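Local coordinates for protein putative esterase (PDB 7C4D) that probably hydrolyses carboxylic ester bonds, as a serine esterase of the alpha/beta hydrolase fold from an uncultured marine bacterium, at residues 26-31 against 91-96; 116-121 against 217-222. All blocks are in the same frame, centred on the assembly; numbering follows the deposited sequence.

In the fold
Interactions 1 and 2 are successive strand pairs of one sheet, in the order 25-29, 90-95, 113-119, 217-222, and their centres lie about 10 Å apart. Strands 90-95 and 113-119 join them: Ile117 N approaches Ile92 O at 2.7 Å and Ala119 N approaches Gly94 O at 2.9 Å, both probable hydrogen bonds. The presumed catalytic residues follow the C-terminal ends of the strands. Interaction 1 holds Ser96, probably in a GxSxG nucleophile elbow, with strained phi/psi of 52°/-114°, and interaction 2 holds Asp120, whose OD2 bonds to His253 ND1; the three have the geometry of a Ser-His-Asp triad. Ile121 CD1 packs on Ser96 O at 3.4 Å, and a sulfate lies beside Gly31 and His95.

Interaction 1 of 2, residues 26-31 against 91-96; sequences LIILHG and NIIGHS. With SO4 (sulfate ion), chain E.
Leu26 lays CD1 against Asn91 CB at 3.5 Å, the side chains crossing at a slant; chi1 of 174° sets CG beside the carbonyl carbon, and CD1 turns to the neighbouring strand, also meeting Ile93 CG1. Asn91 ND2 is hydrogen-bonded to Glu24 OE1 and Pro25 O. Ile27 N gives to Asn91 O at 2.8 Å and Ile27 O receives Ile93 N. On the opposite sheet face from Leu26, Ile27 touches Leu78 and Ile82 of helix 71-84, while Ile92 meets Ala102 and Phe105 of helix 97-108. Ile28 returns to the Leu26 face, its CD1 4.3 Å from Ile93 CD1. The strands run parallel at 13°, central neighbours in the alpha/beta hydrolase sheet, the second leading into the probable nucleophile elbow at Ser96. Leu29 N donates to Ile93 O, and Leu29 O accepts His95 N at 3.0 Å, nearly straight (172°). His30 ND1 donates to Gly31 O at 2.7 Å in the imidazole plane and NE2 bonds to Gln57 N, together fixing the ring's rotation. Gly31 CA packs 3.3 Å from His95 O. Gly31 N donates to O3 of a sulfate, probably from the crystallisation liquor, at 3.3 Å; His95 ND1 meets O3 weakly at 3.2 Å, and Trp39, Asn38 and His256 also bond the ion.

Interaction 2 of 2, residues 116-121 against 217-222; sequences LIVADI and ALFLKG
Strands 116-119 and 217-222 run parallel, their axes 4.6 Å apart at closest approach and inclined by 16°, as strands five and six of the seven in the alpha/beta hydrolase sheet. Alternating bonds link them: Leu218 N to Leu116 O, Val118 N to Leu218 O at 2.7 Å, and Leu220 N to Val118 O. Asp120 N continues the series to Leu220 O, but with a bent N-H angle of 137°, just past the end of strand 116-119. On one face, Ile117 and Leu218 lie side by side, CG1 to CD2 at 4.1 Å, while Ile117 CG2 meets Leu220 CD1; helix 260-270 covers this group. Val118 and Phe219 share the other face with Met103 of helix 97-108. Val118 CB lies over one face of the Phe219 ring in a CH-pi contact, offset toward the rim and 4.0 Å from the centroid, and Val118 CG1 comes 3.6 Å from Phe219 CE2. Ile121 O approaches the edge of that ring, near its plane. Asp120, probably the triad acid, divides its carboxylate: OD2 is hydrogen-bonded to His253 ND1 and to Ser225 OG. With chi1 at -154°, CG lies roughly opposite the backbone N, and OD1 reaches over to the next strand, where Gly222 N donates at 2.9 Å from above the carboxylate plane.

Interaction 1 of 2, residues 26-31 against 91-96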
# COMPACT_ATOMS: atom_id res chain seq x y z
N LEU A 26 -14.21 2.57 6.18
CA LEU A 26 -12.82 2.98 6.09
C LEU A 26 -12.10 1.84 5.38
O LEU A 26 -12.05 0.72 5.89
CB LEU A 26 -12.31 3.22 7.52
CG LEU A 26 -10.81 3.52 7.68
CD1 LEU A 26 -10.40 4.69 6.82
CD2 LEU A 26 -10.48 3.81 9.15
N ILE A 27 -11.56 2.15 4.20
CA ILE A 27 -10.84 1.18 3.39
C ILE A 27 -9.35 1.41 3.56
O ILE A 27 -8.90 2.55 3.38
CB ILE A 27 -11.29 1.26 1.90
CG1 ILE A 27 -12.77 0.91 1.72
CG2 ILE A 27 -10.40 0.39 1.02
CD1 ILE A 27 -13.34 1.11 0.32
N ILE A 28 -8.60 0.33 3.88
CA ILE A 28 -7.15 0.45 4.01
C ILE A 28 -6.49 -0.35 2.86
O ILE A 28 -6.86 -1.49 2.63
CB ILE A 28 -6.69 0.01 5.41
CG1 ILE A 28 -7.51 0.70 6.51
CG2 ILE A 28 -5.20 0.19 5.66
CD1 ILE A 28 -6.99 0.42 7.95
N LEU A 29 -5.54 0.28 2.16
CA LEU A 29 -4.79 -0.32 1.05
C LEU A 29 -3.30 -0.35 1.37
O LEU A 29 -2.64 0.69 1.53
CB LEU A 29 -5.00 0.49 -0.24
CG LEU A 29 -6.43 0.68 -0.73
CD1 LEU A 29 -6.41 1.40 -2.07
CD2 LEU A 29 -7.11 -0.65 -0.87
N HIS A 30 -2.76 -1.56 1.46
CA HIS A 30 -1.34 -1.79 1.70
C HIS A 30 -0.49 -1.35 0.48
O HIS A 30 -0.98 -1.05 -0.63
CB HIS A 30 -1.17 -3.28 2.02
CG HIS A 30 -1.50 -4.13 0.84
ND1 HIS A 30 -0.60 -4.35 -0.18
CD2 HIS A 30 -2.64 -4.75 0.48
CE1 HIS A 30 -1.15 -5.09 -1.11
NE2 HIS A 30 -2.41 -5.36 -0.73
N GLY A 31 0.83 -1.32 0.67
CA GLY A 31 1.79 -1.09 -0.39
C GLY A 31 2.36 -2.38 -1.02
O GLY A 31 1.93 -3.50 -0.70
N ASN A 91 -14.03 6.57 3.64
CA ASN A 91 -12.70 7.03 4.02
C ASN A 91 -11.69 6.03 3.48
O ASN A 91 -11.97 4.84 3.43
CB ASN A 91 -12.56 7.11 5.54
CG ASN A 91 -13.50 8.13 6.14
OD1 ASN A 91 -13.37 9.31 5.89
ND2 ASN A 91 -14.50 7.66 6.87
N ILE A 92 -10.49 6.51 3.18
CA ILE A 92 -9.45 5.67 2.60
C ILE A 92 -8.13 6.04 3.23
O ILE A 92 -7.79 7.21 3.30
CB ILE A 92 -9.36 5.80 1.05
CG1 ILE A 92 -10.65 5.34 0.39
CG2 ILE A 92 -8.15 5.02 0.48
CD1 ILE A 92 -10.68 5.49 -1.13
N ILE A 93 -7.37 5.00 3.62
CA ILE A 93 -5.96 5.09 3.91
C ILE A 93 -5.19 4.23 2.88
O ILE A 93 -5.50 3.07 2.69
CB ILE A 93 -5.68 4.58 5.35
CG1 ILE A 93 -6.50 5.33 6.41
CG2 ILE A 93 -4.18 4.63 5.64
CD1 ILE A 93 -6.54 4.65 7.78
N GLY A 94 -4.19 4.81 2.23
CA GLY A 94 -3.36 4.09 1.27
C GLY A 94 -1.90 4.33 1.59
O GLY A 94 -1.45 5.48 1.61
N HIS A 95 -1.18 3.25 1.84
CA HIS A 95 0.24 3.29 2.16
C HIS A 95 1.02 3.00 0.88
O HIS A 95 0.82 1.95 0.25
CB HIS A 95 0.58 2.26 3.24
CG HIS A 95 2.04 2.17 3.51
ND1 HIS A 95 2.77 1.05 3.27
CD2 HIS A 95 2.93 3.09 3.92
CE1 HIS A 95 4.03 1.27 3.56
NE2 HIS A 95 4.14 2.50 3.98
N SER A 96 1.90 3.94 0.50
CA SER A 96 2.79 3.82 -0.64
C SER A 96 2.03 3.46 -1.92
O SER A 96 1.18 4.24 -2.38
CB SER A 96 3.93 2.89 -0.38
OG SER A 96 5.08 3.35 -1.09
S SO4 E . 2.10 -2.67 4.16
O1 SO4 E . 1.47 -3.97 4.06
O2 SO4 E . 3.13 -2.59 3.15
O3 SO4 E . 1.13 -1.62 3.92
O4 SO4 E . 2.68 -2.51 5.46

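Interaction 2 of 2, residues 116-121 against 217-222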
# COMPACT_ATOMS: atom_id res chain seq x y z
N LEU A 116 -9.25 11.42 2.69
CA LEU A 116 -8.20 10.57 2.17
C LEU A 116 -6.95 10.66 3.04
O LEU A 116 -6.47 11.76 3.34
CB LEU A 116 -7.91 11.00 0.74
CG LEU A 116 -6.61 10.44 0.12
CD1 LEU A 116 -6.61 8.91 0.13
CD2 LEU A 116 -6.40 10.98 -1.30
N ILE A 117 -6.40 9.51 3.43
CA ILE A 117 -5.11 9.56 4.09
C ILE A 117 -4.07 8.88 3.21
O ILE A 117 -4.27 7.72 2.83
CB ILE A 117 -5.12 8.96 5.52
CG1 ILE A 117 -6.01 9.75 6.51
CG2 ILE A 117 -3.71 8.87 6.04
CD1 ILE A 117 -6.21 9.04 7.85
N VAL A 118 -2.97 9.59 2.88
CA VAL A 118 -1.88 9.05 2.08
C VAL A 118 -0.61 8.91 2.93
O VAL A 118 -0.05 9.93 3.35
CB VAL A 118 -1.62 9.92 0.83
CG1 VAL A 118 -0.34 9.51 0.12
CG2 VAL A 118 -2.80 9.90 -0.12
N ALA A 119 -0.16 7.65 3.14
CA ALA A 119 0.97 7.33 4.02
C ALA A 119 2.28 7.16 3.23
O ALA A 119 2.45 6.20 2.46
CB ALA A 119 0.69 6.10 4.85
N ASP A 120 3.16 8.15 3.39
CA ASP A 120 4.55 8.14 2.96
C ASP A 120 4.76 7.83 1.46
O ASP A 120 5.56 6.96 1.12
CB ASP A 120 5.43 7.31 3.90
CG ASP A 120 6.90 7.76 3.90
OD1 ASP A 120 7.19 8.95 4.20
OD2 ASP A 120 7.75 6.91 3.58
N ILE A 121 4.09 8.58 0.58
CA ILE A 121 4.35 8.56 -0.85
C ILE A 121 3.81 9.85 -1.46
O ILE A 121 2.83 10.43 -0.97
CB ILE A 121 3.74 7.30 -1.50
CG1 ILE A 121 4.37 7.05 -2.88
CG2 ILE A 121 2.24 7.39 -1.52
CD1 ILE A 121 3.83 5.88 -3.65
N ALA A 217 -7.49 15.83 2.31
CA ALA A 217 -6.48 14.80 2.27
C ALA A 217 -5.44 15.05 3.36
O ALA A 217 -5.10 16.18 3.66
CB ALA A 217 -5.81 14.80 0.90
N LEU A 218 -4.87 13.95 3.86
CA LEU A 218 -3.78 13.98 4.84
C LEU A 218 -2.60 13.18 4.30
O LEU A 218 -2.77 12.02 3.94
CB LEU A 218 -4.28 13.43 6.19
CG LEU A 218 -3.20 13.18 7.26
CD1 LEU A 218 -2.49 14.47 7.64
CD2 LEU A 218 -3.81 12.53 8.52
N PHE A 219 -1.42 13.83 4.17
CA PHE A 219 -0.19 13.14 3.83
C PHE A 219 0.61 12.95 5.12
O PHE A 219 0.97 13.92 5.80
CB PHE A 219 0.57 13.92 2.74
CG PHE A 219 -0.09 13.86 1.38
CD1 PHE A 219 -1.28 14.53 1.13
CD2 PHE A 219 0.43 13.05 0.37
CE1 PHE A 219 -1.91 14.46 -0.12
CE2 PHE A 219 -0.21 12.94 -0.87
CZ PHE A 219 -1.38 13.65 -1.11
N LEU A 220 0.85 11.69 5.47
CA LEU A 220 1.68 11.35 6.61
C LEU A 220 3.05 10.91 6.11
O LEU A 220 3.18 9.90 5.44
CB LEU A 220 1.00 10.25 7.43
CG LEU A 220 -0.20 10.66 8.29
CD1 LEU A 220 -0.89 9.39 8.75
CD2 LEU A 220 0.25 11.45 9.51
N LYS A 221 4.07 11.68 6.48
CA LYS A 221 5.46 11.48 6.10
C LYS A 221 6.21 10.83 7.26
O LYS A 221 6.06 11.23 8.40
CB LYS A 221 6.09 12.86 5.91
CG LYS A 221 7.47 12.82 5.28
CD LYS A 221 8.31 14.04 5.51
CE LYS A 221 9.79 13.72 5.42
NZ LYS A 221 10.58 14.86 5.93
N GLY A 222 7.01 9.80 6.97
CA GLY A 222 7.97 9.32 7.96
C GLY A 222 9.18 10.25 8.03
O GLY A 222 9.71 10.66 6.99